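Local coordinates for Lmo2125 protein (Listeria monocytogenes serovar 1/2a, PDB 5TU0) that binds maltose as a solute-binding lipoprotein of the cell membrane and probably delivers it to a sugar transporter, at residues A[115-120]-A[253-258]; A[130-135]-A[257-262]. The protein carries 2 engineered substitutions. All blocks are in the same frame, centred on the assembly; numbering follows the deposited sequence. Where two conformers were deposited one is given.

Interaction 1. Residues A[115-120]-A[253-258]; sequences TLVLYY and YGVAKI
Strand 117-120 runs antiparallel to strand 253-256, the short axes 4.7 Å apart at 156°, and Leu-118 pairs with Ala-256 and Tyr-120 with Gly-254 through two hydrogen bonds each. The shortest, Gly-254 N to Tyr-120 O, is nearly straight at 2.7 Å. Tyr-119 and Val-255 form the non-hydrogen-bonded pair between them, and the Tyr-119 side chain lies alongside those of Val-255 and Tyr-253, pointing the same way. The Tyr-119 ring turns its CD1 edge toward the Tyr-253 face, an offset edge-to-face pair, while Val-255 CG2 lies 3.9 Å from Tyr-119 CD1. Tyr-119 OH bonds to Gly-239 O. The other branch, Val-255 CG1, meets Val-117 CG2 at 3.6 Å, and helices 243-248 and 327-336 cover this cluster. On the opposite face, the Tyr-120 ring folds back (chi1 72°, CG between backbone N and carbonyl carbon) over Gly-254, whose CA makes a CH-pi contact. Ile-258 CD1 reaches Leu-116 CB at 4.0 Å and Leu-116 O at 3.5 Å, burying a carbonyl that has no partner in the model. Strand 117-120 thus lies between strands 235-238 and 253-256; its bonds satisfy the inward backbone groups of Gly-254 and Ala-256, and Glu-327 OE1 takes the outward Val-255 N.

Interaction 2. Residues A[130-135]-A[257-262]; sequences ATFKDL and KIPTLN
Thr-260 joins the start of helix 132-138 through two backbone hydrogen bonds, its N giving to Ala-130 O (3.1 Å) and its O taking from Phe-132 N (2.8 Å), which makes a single bridge with Thr-131 between them. Two waters extend this polar seam. One links Ala-130 O, Lys-257 NZ and Thr-260 OG1, though Glu-266 also holds both side chains, by a salt bridge to Lys-257 and a hydrogen bond to Thr-260 OG1. The other joins Lys-133 N, Thr-260 O and Asn-262 OD1, while Asn-262 ND2 bonds to Glu-136 OE2. A capping box organises the N-terminus of the helix: in the N-cap residue Thr-131, chi1 of 66° turns OG1 to Asp-134 N (3.0 Å), and Asp-134 OD2 receives two N-H groups, Ala-130 N at its anti lone pair and Thr-131 N 56° out of the carboxylate plane. Apolar contacts centre on Phe-132. Leu-261 CD2 lies over one face, near the rim, in a CH-pi contact, while Leu-135 CD1 covers the centre of the opposite face. The ring edge, at CE1, approaches Pro-259 O to 3.2 Å. Pro-259 CB presses on the Thr-131 backbone, and its CG meets Leu-135 CD1 at 3.8 Å. Beyond the contact, Tyr-201 and Trp-205 of helix 193-208 pack on Phe-132 and Leu-135, respectively, and Trp-160 also touches Phe-132.

The two contacts have centres about 11 Å apart and lie on the same side of the chain's centre. Strand 105-121 supplies the first segment of interaction 1, and helix 132-138, next in the chain, that of interaction 2; more than 120 residues later, strand 253-256 and the loop after it return to meet both. Lys-257 and Ile-258 belong to both contacts, and Leu-118 CD2 touches Pro-259 CG at 3.8 Å, so the sheet and the start of the helix pack directly on each other. The side chain of Leu-116 is about 7 Å from a glucose unit of the bound maltose; the contact centres lie about 14 Å (interaction 1) and 20 Å (interaction 2) from the chain's centre.

Interaction 1. Residues A[115-120]-A[253-258]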
ATOM      1  N   THR A 115      -2.548  -3.657  -2.114  1.00 26.28           N
ATOM      2  CA  THR A 115      -3.334  -2.465  -2.274  1.00 26.23           C
ATOM      3  C   THR A 115      -4.635  -2.709  -1.535  1.00 25.82           C
ATOM      4  O   THR A 115      -4.891  -3.823  -1.050  1.00 25.52           O
ATOM      5  CB  THR A 115      -3.597  -2.118  -3.761  1.00 26.63           C
ATOM      6  OG1 THR A 115      -4.225  -0.832  -3.853  1.00 28.46           O
ATOM      7  CG2 THR A 115      -4.492  -3.143  -4.437  1.00 27.79           C
ATOM      8  N   LEU A 116      -5.432  -1.665  -1.440  1.00 25.35           N
ATOM      9  CA  LEU A 116      -6.722  -1.735  -0.790  1.00 25.19           C
ATOM     10  C   LEU A 116      -7.707  -2.593  -1.578  1.00 25.22           C
ATOM     11  O   LEU A 116      -7.671  -2.647  -2.803  1.00 24.20           O
ATOM     12  CB  LEU A 116      -7.298  -0.336  -0.583  1.00 25.42           C
ATOM     13  CG  LEU A 116      -6.573   0.589   0.382  1.00 26.49           C
ATOM     14  CD1 LEU A 116      -7.342   1.900   0.490  1.00 26.81           C
ATOM     15  CD2 LEU A 116      -6.420  -0.035   1.756  1.00 27.38           C
ATOM     16  N   VAL A 117      -8.607  -3.234  -0.842  1.00 25.41           N
ATOM     17  CA  VAL A 117      -9.599  -4.126  -1.407  1.00 25.85           C
ATOM     18  C   VAL A 117     -10.919  -3.914  -0.668  1.00 25.06           C
ATOM     19  O   VAL A 117     -10.985  -3.134   0.291  1.00 25.47           O
ATOM     20  CB  VAL A 117      -9.154  -5.617  -1.289  1.00 26.47           C
ATOM     21  CG1 VAL A 117      -7.865  -5.865  -2.073  1.00 27.68           C
ATOM     22  CG2 VAL A 117      -8.951  -6.036   0.164  1.00 27.52           C
ATOM     23  N   LEU A 118     -11.962  -4.593  -1.121  1.00 25.57           N
ATOM     24  CA  LEU A 118     -13.263  -4.538  -0.439  1.00 25.28           C
ATOM     25  C   LEU A 118     -13.490  -5.855   0.316  1.00 26.64           C
ATOM     26  O   LEU A 118     -13.553  -6.936  -0.302  1.00 27.58           O
ATOM     27  CB  LEU A 118     -14.404  -4.356  -1.436  1.00 25.49           C
ATOM     28  CG  LEU A 118     -15.790  -4.238  -0.793  1.00 25.60           C
ATOM     29  CD1 LEU A 118     -15.985  -2.831  -0.239  1.00 25.60           C
ATOM     30  CD2 LEU A 118     -16.909  -4.587  -1.760  1.00 26.87           C
ATOM     31  N   TYR A 119     -13.577  -5.777   1.639  1.00 27.10           N
ATOM     32  CA  TYR A 119     -13.931  -6.937   2.460  1.00 27.89           C
ATOM     33  C   TYR A 119     -15.424  -6.892   2.634  1.00 28.64           C
ATOM     34  O   TYR A 119     -15.983  -5.805   2.774  1.00 28.39           O
ATOM     35  CB  TYR A 119     -13.324  -6.860   3.854  1.00 28.34           C
ATOM     36  CG  TYR A 119     -11.851  -7.121   3.908  1.00 28.59           C
ATOM     37  CD1 TYR A 119     -11.368  -8.423   3.919  1.00 29.00           C
ATOM     38  CD2 TYR A 119     -10.937  -6.071   4.002  1.00 27.38           C
ATOM     39  CE1 TYR A 119     -10.014  -8.678   3.979  1.00 29.91           C
ATOM     40  CE2 TYR A 119      -9.585  -6.315   4.081  1.00 27.88           C
ATOM     41  CZ  TYR A 119      -9.126  -7.621   4.063  1.00 29.03           C
ATOM     42  OH  TYR A 119      -7.788  -7.876   4.118  1.00 30.22           O
ATOM     43  N   TYR A 120     -16.080  -8.048   2.611  1.00 29.68           N
ATOM     44  CA  TYR A 120     -17.535  -8.089   2.867  1.00 29.81           C
ATOM     45  C   TYR A 120     -17.861  -9.340   3.662  1.00 30.70           C
ATOM     46  O   TYR A 120     -17.085 -10.314   3.687  1.00 31.07           O
ATOM     47  CB  TYR A 120     -18.382  -7.998   1.575  1.00 30.09           C
ATOM     48  CG  TYR A 120     -18.360  -9.228   0.702  1.00 31.21           C
ATOM     49  CD1 TYR A 120     -17.287  -9.489  -0.140  1.00 31.64           C
ATOM     50  CD2 TYR A 120     -19.430 -10.136   0.710  1.00 32.93           C
ATOM     51  CE1 TYR A 120     -17.267 -10.624  -0.929  1.00 32.94           C
ATOM     52  CE2 TYR A 120     -19.415 -11.273  -0.087  1.00 33.50           C
ATOM     53  CZ  TYR A 120     -18.329 -11.505  -0.902  1.00 34.23           C
ATOM     54  OH  TYR A 120     -18.297 -12.627  -1.692  1.00 38.54           O
ATOM     55  N   TYR A 253     -15.911 -13.910   6.059  1.00 38.85           N
ATOM     56  CA  TYR A 253     -15.646 -12.786   5.161  1.00 36.71           C
ATOM     57  C   TYR A 253     -15.294 -13.224   3.750  1.00 35.64           C
ATOM     58  O   TYR A 253     -14.817 -14.335   3.511  1.00 36.38           O
ATOM     59  CB  TYR A 253     -14.530 -11.860   5.724  1.00 36.50           C
ATOM     60  CG  TYR A 253     -13.126 -12.433   5.650  1.00 36.88           C
ATOM     61  CD1 TYR A 253     -12.333 -12.239   4.529  1.00 36.11           C
ATOM     62  CD2 TYR A 253     -12.613 -13.188   6.689  1.00 38.38           C
ATOM     63  CE1 TYR A 253     -11.058 -12.778   4.450  1.00 37.06           C
ATOM     64  CE2 TYR A 253     -11.348 -13.739   6.626  1.00 38.96           C
ATOM     65  CZ  TYR A 253     -10.573 -13.534   5.510  1.00 38.57           C
ATOM     66  OH  TYR A 253      -9.319 -14.087   5.461  1.00 39.86           O
ATOM     67  N   GLY A 254     -15.562 -12.337   2.810  1.00 33.94           N
ATOM     68  CA  GLY A 254     -15.217 -12.535   1.423  1.00 34.36           C
ATOM     69  C   GLY A 254     -14.436 -11.301   1.017  1.00 32.82           C
ATOM     70  O   GLY A 254     -14.492 -10.278   1.693  1.00 32.30           O
ATOM     71  N   VAL A 255     -13.696 -11.402  -0.076  1.00 36.49           N
ATOM     72  CA  VAL A 255     -12.896 -10.283  -0.541  1.00 34.21           C
ATOM     73  C   VAL A 255     -13.132 -10.089  -2.032  1.00 34.03           C
ATOM     74  O   VAL A 255     -13.228 -11.069  -2.802  1.00 34.52           O
ATOM     75  CB  VAL A 255     -11.389 -10.504  -0.278  1.00 33.35           C
ATOM     76  CG1 VAL A 255     -10.632  -9.187  -0.387  1.00 31.91           C
ATOM     77  CG2 VAL A 255     -11.165 -11.111   1.105  1.00 33.92           C
ATOM     78  N   ALA A 256     -13.174  -8.821  -2.434  1.00 32.94           N
ATOM     79  CA  ALA A 256     -13.379  -8.454  -3.818  1.00 32.62           C
ATOM     80  C   ALA A 256     -12.629  -7.182  -4.191  1.00 31.39           C
ATOM     81  O   ALA A 256     -12.138  -6.428  -3.321  1.00 29.89           O
ATOM     82  CB  ALA A 256     -14.868  -8.262  -4.075  1.00 33.83           C
ATOM     83  N   LYS A 257     -12.520  -6.957  -5.496  1.00 30.65           N
ATOM     84  CA  LYS A 257     -11.995  -5.696  -5.993  1.00 29.82           C
ATOM     85  C   LYS A 257     -12.884  -4.591  -5.430  1.00 28.01           C
ATOM     86  O   LYS A 257     -14.043  -4.838  -5.071  1.00 28.49           O
ATOM     87  CB  LYS A 257     -12.050  -5.640  -7.527  1.00 31.24           C
ATOM     88  CG  LYS A 257     -13.467  -5.734  -8.092  1.00 34.14           C
ATOM     89  CD  LYS A 257     -13.514  -5.687  -9.613  1.00 35.70           C
ATOM     90  CE  LYS A 257     -13.289  -4.289 -10.153  1.00 36.13           C
ATOM     91  NZ  LYS A 257     -14.392  -3.348  -9.807  1.00 35.37           N
ATOM     92  N   ILE A 258     -12.361  -3.385  -5.363  1.00 26.63           N
ATOM     93  CA  ILE A 258     -13.158  -2.252  -4.888  1.00 25.88           C
ATOM     94  C   ILE A 258     -14.259  -1.976  -5.947  1.00 26.02           C
ATOM     95  O   ILE A 258     -14.008  -2.042  -7.160  1.00 26.18           O
ATOM     96  CB  ILE A 258     -12.283  -0.998  -4.638  1.00 25.05           C
ATOM     97  CG1 ILE A 258     -11.131  -1.334  -3.655  1.00 24.80           C
ATOM     98  CG2 ILE A 258     -13.149   0.151  -4.134  1.00 24.62           C
ATOM     99  CD1 ILE A 258     -10.090  -0.247  -3.493  1.00 24.45           C
TER

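Interaction 2. Residues A[130-135]-A[257-262]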
ATOM      1  N   ALA A 130     -20.813  -4.815  -6.658  1.00 27.35           N
ATOM      2  CA  ALA A 130     -20.019  -4.578  -7.860  1.00 27.27           C
ATOM      3  C   ALA A 130     -19.707  -3.110  -8.170  1.00 26.04           C
ATOM      4  O   ALA A 130     -18.700  -2.803  -8.836  1.00 24.97           O
ATOM      5  CB  ALA A 130     -20.725  -5.214  -9.039  1.00 28.15           C
ATOM      6  N   THR A 131     -20.574  -2.214  -7.728  1.00 24.56           N
ATOM      7  CA  THR A 131     -20.432  -0.801  -8.000  1.00 24.26           C
ATOM      8  C   THR A 131     -20.719   0.034  -6.762  1.00 24.54           C
ATOM      9  O   THR A 131     -21.333  -0.448  -5.798  1.00 26.03           O
ATOM     10  CB  THR A 131     -21.452  -0.351  -9.084  1.00 24.37           C
ATOM     11  OG1 THR A 131     -22.802  -0.475  -8.580  1.00 24.66           O
ATOM     12  CG2 THR A 131     -21.324  -1.166 -10.333  1.00 24.99           C
ATOM     13  N   PHE A 132     -20.310   1.301  -6.802  1.00 23.89           N
ATOM     14  CA  PHE A 132     -20.700   2.225  -5.746  1.00 23.87           C
ATOM     15  C   PHE A 132     -22.218   2.465  -5.716  1.00 24.25           C
ATOM     16  O   PHE A 132     -22.758   2.814  -4.656  1.00 23.96           O
ATOM     17  CB  PHE A 132     -19.864   3.517  -5.748  1.00 23.59           C
ATOM     18  CG  PHE A 132     -18.618   3.405  -4.908  1.00 23.17           C
ATOM     19  CD1 PHE A 132     -17.511   2.737  -5.373  1.00 23.14           C
ATOM     20  CD2 PHE A 132     -18.582   3.934  -3.625  1.00 23.38           C
ATOM     21  CE1 PHE A 132     -16.376   2.601  -4.587  1.00 22.60           C
ATOM     22  CE2 PHE A 132     -17.449   3.817  -2.841  1.00 23.15           C
ATOM     23  CZ  PHE A 132     -16.342   3.142  -3.326  1.00 22.85           C
ATOM     24  N   LYS A 133     -22.895   2.293  -6.856  0.50 25.08           N
ATOM     25  CA  LYS A 133     -24.362   2.409  -6.894  0.50 26.67           C
ATOM     26  C   LYS A 133     -24.943   1.319  -5.981  0.50 26.47           C
ATOM     27  O   LYS A 133     -25.876   1.571  -5.224  0.50 27.04           O
ATOM     28  CB  LYS A 133     -24.911   2.239  -8.315  0.50 28.11           C
ATOM     29  CG  LYS A 133     -24.542   3.327  -9.318  0.50 29.14           C
ATOM     30  CD  LYS A 133     -25.539   4.476  -9.376  0.50 30.46           C
ATOM     31  CE  LYS A 133     -25.548   5.326  -8.134  0.50 30.56           C
ATOM     32  NZ  LYS A 133     -26.499   6.464  -8.261  0.50 31.23           N
ATOM     33  N   ASP A 134     -24.364   0.119  -6.053  1.00 26.18           N
ATOM     34  CA  ASP A 134     -24.779  -1.020  -5.215  1.00 26.53           C
ATOM     35  C   ASP A 134     -24.523  -0.706  -3.731  1.00 26.43           C
ATOM     36  O   ASP A 134     -25.357  -1.012  -2.881  1.00 26.37           O
ATOM     37  CB  ASP A 134     -24.032  -2.306  -5.562  1.00 26.49           C
ATOM     38  CG  ASP A 134     -24.273  -2.780  -6.985  1.00 27.57           C
ATOM     39  OD1 ASP A 134     -25.289  -2.387  -7.617  1.00 28.36           O
ATOM     40  OD2 ASP A 134     -23.420  -3.572  -7.476  1.00 27.74           O
ATOM     41  N   LEU A 135     -23.381  -0.099  -3.429  1.00 25.53           N
ATOM     42  CA  LEU A 135     -23.094   0.324  -2.060  1.00 25.68           C
ATOM     43  C   LEU A 135     -24.074   1.394  -1.577  1.00 26.21           C
ATOM     44  O   LEU A 135     -24.471   1.376  -0.412  1.00 26.85           O
ATOM     45  CB  LEU A 135     -21.665   0.854  -1.918  1.00 25.03           C
ATOM     46  CG  LEU A 135     -20.526  -0.129  -2.160  1.00 24.95           C
ATOM     47  CD1 LEU A 135     -19.190   0.609  -2.144  1.00 24.35           C
ATOM     48  CD2 LEU A 135     -20.546  -1.273  -1.145  1.00 24.75           C
ATOM     49  N   LYS A 257     -12.520  -6.957  -5.496  1.00 30.65           N
ATOM     50  CA  LYS A 257     -11.995  -5.696  -5.993  1.00 29.82           C
ATOM     51  C   LYS A 257     -12.884  -4.591  -5.430  1.00 28.01           C
ATOM     52  O   LYS A 257     -14.043  -4.838  -5.071  1.00 28.49           O
ATOM     53  CB  LYS A 257     -12.050  -5.640  -7.527  1.00 31.24           C
ATOM     54  CG  LYS A 257     -13.467  -5.734  -8.092  1.00 34.14           C
ATOM     55  CD  LYS A 257     -13.514  -5.687  -9.613  1.00 35.70           C
ATOM     56  CE  LYS A 257     -13.289  -4.289 -10.153  1.00 36.13           C
ATOM     57  NZ  LYS A 257     -14.392  -3.348  -9.807  1.00 35.37           N
ATOM     58  N   ILE A 258     -12.361  -3.385  -5.363  1.00 26.63           N
ATOM     59  CA  ILE A 258     -13.158  -2.252  -4.888  1.00 25.88           C
ATOM     60  C   ILE A 258     -14.259  -1.976  -5.947  1.00 26.02           C
ATOM     61  O   ILE A 258     -14.008  -2.042  -7.160  1.00 26.18           O
ATOM     62  CB  ILE A 258     -12.283  -0.998  -4.638  1.00 25.05           C
ATOM     63  CG1 ILE A 258     -11.131  -1.334  -3.655  1.00 24.80           C
ATOM     64  CG2 ILE A 258     -13.149   0.151  -4.134  1.00 24.62           C
ATOM     65  CD1 ILE A 258     -10.090  -0.247  -3.493  1.00 24.45           C
ATOM     66  N   PRO A 259     -15.497  -1.726  -5.505  1.00 25.26           N
ATOM     67  CA  PRO A 259     -16.519  -1.497  -6.513  1.00 25.69           C
ATOM     68  C   PRO A 259     -16.245  -0.307  -7.443  1.00 24.74           C
ATOM     69  O   PRO A 259     -15.584   0.655  -7.061  1.00 23.70           O
ATOM     70  CB  PRO A 259     -17.795  -1.272  -5.678  1.00 26.19           C
ATOM     71  CG  PRO A 259     -17.518  -1.958  -4.388  1.00 26.13           C
ATOM     72  CD  PRO A 259     -16.062  -1.770  -4.145  1.00 25.24           C
ATOM     73  N   THR A 260     -16.774  -0.403  -8.658  1.00 25.50           N
ATOM     74  CA  THR A 260     -16.632   0.631  -9.693  1.00 25.33           C
ATOM     75  C   THR A 260     -17.324   1.940  -9.290  1.00 25.05           C
ATOM     76  O   THR A 260     -18.436   1.924  -8.787  1.00 25.18           O
ATOM     77  CB  THR A 260     -17.208   0.091 -11.020  1.00 26.58           C
ATOM     78  OG1 THR A 260     -16.495  -1.111 -11.382  1.00 27.28           O
ATOM     79  CG2 THR A 260     -17.115   1.135 -12.156  1.00 26.46           C
ATOM     80  N   LEU A 261     -16.652   3.064  -9.499  1.00 24.49           N
ATOM     81  CA  LEU A 261     -17.193   4.379  -9.160  1.00 24.23           C
ATOM     82  C   LEU A 261     -18.348   4.782 -10.081  1.00 24.76           C
ATOM     83  O   LEU A 261     -18.534   4.191 -11.150  1.00 25.04           O
ATOM     84  CB  LEU A 261     -16.081   5.435  -9.214  1.00 24.08           C
ATOM     85  CG  LEU A 261     -14.925   5.271  -8.211  1.00 23.88           C
ATOM     86  CD1 LEU A 261     -13.733   6.165  -8.545  1.00 23.68           C
ATOM     87  CD2 LEU A 261     -15.415   5.532  -6.784  1.00 23.80           C
ATOM     88  N   ASN A 262     -19.116   5.793  -9.661  1.00 24.65           N
ATOM     89  CA  ASN A 262     -20.254   6.305 -10.419  1.00 25.27           C
ATOM     90  C   ASN A 262     -19.954   6.849 -11.808  1.00 25.47           C
ATOM     91  O   ASN A 262     -20.869   6.969 -12.624  1.00 25.34           O
ATOM     92  CB  ASN A 262     -21.022   7.374  -9.603  1.00 25.49           C
ATOM     93  CG  ASN A 262     -21.737   6.775  -8.380  1.00 25.56           C
ATOM     94  OD1 ASN A 262     -21.627   5.561  -8.085  1.00 25.33           O
ATOM     95  ND2 ASN A 262     -22.449   7.622  -7.665  1.00 25.51           N
TER
HETATM   96  O   HOH W   1     -16.874  -4.061 -10.440  0.50 24.59           O
HETATM   97  O   HOH W   2     -21.073   3.110  -9.154  1.00 24.47           O